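Local coordinates for protein thiamine-monophosphate kinase (Aquifex aeolicus, PDB 1VQV) that probably catalyses the ATP-dependent phosphorylation of thiamine monophosphate to thiamine diphosphate, the active form of vitamin B1, and works as a homodimer, at residues G155-S160 against D261-F266. Sequence-based numbering, arbitrary orientation.
Sequences GTLGDS and DYQLLF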
loop_
_atom_site.group_PDB
_atom_site.type_symbol
_atom_site.label_atom_id
_atom_site.label_comp_id
_atom_site.label_asym_id
_atom_site.label_seq_id
_atom_site.Cartn_x
_atom_site.Cartn_y
_atom_site.Cartn_z
ATOM N N GLY B 155 -27.156 7.699 -5.164
ATOM C CA GLY B 155 -27.244 8.773 -4.194
ATOM C C GLY B 155 -27.406 10.143 -4.813
ATOM O O GLY B 155 -27.944 10.284 -5.914
ATOM N N THR B 156 -26.938 11.155 -4.088
ATOM C CA THR B 156 -26.999 12.554 -4.522
ATOM C C THR B 156 -25.575 13.075 -4.715
ATOM O O THR B 156 -24.615 12.396 -4.365
ATOM C CB THR B 156 -27.755 13.427 -3.470
ATOM O OG1 THR B 156 -27.084 13.367 -2.198
ATOM C CG2 THR B 156 -29.181 12.911 -3.281
ATOM N N LEU B 157 -25.424 14.268 -5.275
ATOM C CA LEU B 157 -24.085 14.783 -5.489
ATOM C C LEU B 157 -23.897 16.147 -4.863
ATOM O O LEU B 157 -24.862 16.905 -4.723
ATOM C CB LEU B 157 -23.796 14.869 -6.982
ATOM C CG LEU B 157 -24.069 13.593 -7.781
ATOM C CD1 LEU B 157 -24.133 13.962 -9.242
ATOM C CD2 LEU B 157 -23.009 12.525 -7.514
ATOM N N GLY B 158 -22.648 16.435 -4.482
ATOM C CA GLY B 158 -22.295 17.713 -3.889
ATOM C C GLY B 158 -22.153 17.722 -2.380
ATOM O O GLY B 158 -21.480 18.586 -1.813
ATOM N N ASP B 159 -22.773 16.748 -1.723
ATOM C CA ASP B 159 -22.740 16.658 -0.262
ATOM C C ASP B 159 -21.356 16.708 0.376
ATOM O O ASP B 159 -21.124 17.502 1.282
ATOM C CB ASP B 159 -23.488 15.397 0.189
ATOM C CG ASP B 159 -24.939 15.396 -0.266
ATOM O OD1 ASP B 159 -25.195 15.293 -1.479
ATOM O OD2 ASP B 159 -25.829 15.519 0.588
ATOM N N SER B 160 -20.441 15.869 -0.090
ATOM C CA SER B 160 -19.086 15.840 0.456
ATOM C C SER B 160 -18.417 17.231 0.382
ATOM O O SER B 160 -17.752 17.663 1.317
ATOM C CB SER B 160 -18.267 14.785 -0.300
ATOM O OG SER B 160 -16.998 14.554 0.280
ATOM N N ASP B 261 -17.446 12.170 -4.145
ATOM C CA ASP B 261 -18.729 11.937 -3.481
ATOM C C ASP B 261 -18.945 10.489 -3.093
ATOM O O ASP B 261 -19.891 10.162 -2.395
ATOM C CB ASP B 261 -19.885 12.353 -4.384
ATOM C CG ASP B 261 -20.333 13.763 -4.133
ATOM O OD1 ASP B 261 -20.725 14.046 -2.981
ATOM O OD2 ASP B 261 -20.291 14.577 -5.086
ATOM N N TYR B 262 -18.070 9.622 -3.566
ATOM C CA TYR B 262 -18.163 8.196 -3.292
ATOM C C TYR B 262 -19.466 7.598 -3.811
ATOM O O TYR B 262 -20.021 6.679 -3.212
ATOM C CB TYR B 262 -18.032 7.926 -1.797
ATOM C CG TYR B 262 -16.948 8.729 -1.133
ATOM C CD1 TYR B 262 -17.271 9.827 -0.337
ATOM C CD2 TYR B 262 -15.600 8.407 -1.309
ATOM C CE1 TYR B 262 -16.286 10.592 0.268
ATOM C CE2 TYR B 262 -14.601 9.162 -0.712
ATOM C CZ TYR B 262 -14.952 10.257 0.078
ATOM O OH TYR B 262 -13.970 11.033 0.657
ATOM N N GLN B 263 -19.954 8.141 -4.920
ATOM C CA GLN B 263 -21.159 7.626 -5.552
ATOM C C GLN B 263 -20.753 7.007 -6.884
ATOM O O GLN B 263 -19.696 7.315 -7.432
ATOM C CB GLN B 263 -22.190 8.737 -5.770
ATOM C CG GLN B 263 -22.841 9.260 -4.494
ATOM C CD GLN B 263 -23.550 8.178 -3.683
ATOM O OE1 GLN B 263 -23.430 6.989 -3.964
ATOM N NE2 GLN B 263 -24.278 8.593 -2.666
ATOM N N LEU B 264 -21.592 6.125 -7.402
ATOM C CA LEU B 264 -21.307 5.457 -8.663
ATOM C C LEU B 264 -21.819 6.192 -9.891
ATOM O O LEU B 264 -22.869 6.826 -9.852
ATOM C CB LEU B 264 -21.918 4.064 -8.650
ATOM C CG LEU B 264 -21.379 3.125 -7.586
ATOM C CD1 LEU B 264 -22.239 1.894 -7.516
ATOM C CD2 LEU B 264 -19.928 2.766 -7.920
ATOM N N LEU B 265 -21.059 6.107 -10.978
ATOM C CA LEU B 265 -21.445 6.698 -12.256
ATOM C C LEU B 265 -21.324 5.518 -13.208
ATOM O O LEU B 265 -20.219 5.086 -13.519
ATOM C CB LEU B 265 -20.490 7.808 -12.671
ATOM C CG LEU B 265 -20.712 8.368 -14.075
ATOM C CD1 LEU B 265 -22.089 8.962 -14.197
ATOM C CD2 LEU B 265 -19.666 9.420 -14.365
ATOM N N PHE B 266 -22.464 4.983 -13.641
ATOM C CA PHE B 266 -22.488 3.816 -14.508
ATOM C C PHE B 266 -23.419 3.992 -15.689
ATOM O O PHE B 266 -24.153 4.961 -15.754
ATOM C CB PHE B 266 -22.893 2.573 -13.689
ATOM C CG PHE B 266 -24.220 2.705 -12.942
ATOM C CD1 PHE B 266 -25.327 1.936 -13.307
ATOM C CD2 PHE B 266 -24.358 3.575 -11.858
ATOM C CE1 PHE B 266 -26.548 2.030 -12.602
ATOM C CE2 PHE B 266 -25.573 3.673 -11.155
ATOM C CZ PHE B 266 -26.665 2.898 -11.532
#
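Gly158 N, at the N-cap position of helix 159-168, gives a nearly straight hydrogen bond to Asp261 OD2 (3.1 Å). It arrives on the syn side of that oxygen but 31° out of the carboxylate plane. The other oxygen, OD1, receives a weak bond from Ser160 N at 3.4 Å, in the first turn of the helix. Leu157 crosses the aspartate side chain at about a right angle, its CB 4.0 Å from Asp261 OD2. A second acid braces the turn from within: Thr156 OG1 donates to Asp159 OD1 (2.8 Å), meeting it from above the carboxylate plane, while Arg184 and Ser237 hold Asp159 OD2. Further along, Gln263 CG packs 3.6 Å from Thr156 O. A bend at chi2 (-58°) folds the Gln263 amide back over Gly155, and Ser154 OG bonds its OE1. An alanine in place of Asp261 would probably leave the N-H groups of Gly158 and Ser160 without their acceptor and the helix start less firmly tied to the loop that leads into strand 263-268. The Asp261 bonds fasten the chain just after Glu260, which binds the substrate, to the N-terminus of helix 159-168, whose dipole would probably favour a charged Asp261 despite the nearby acid of Asp159.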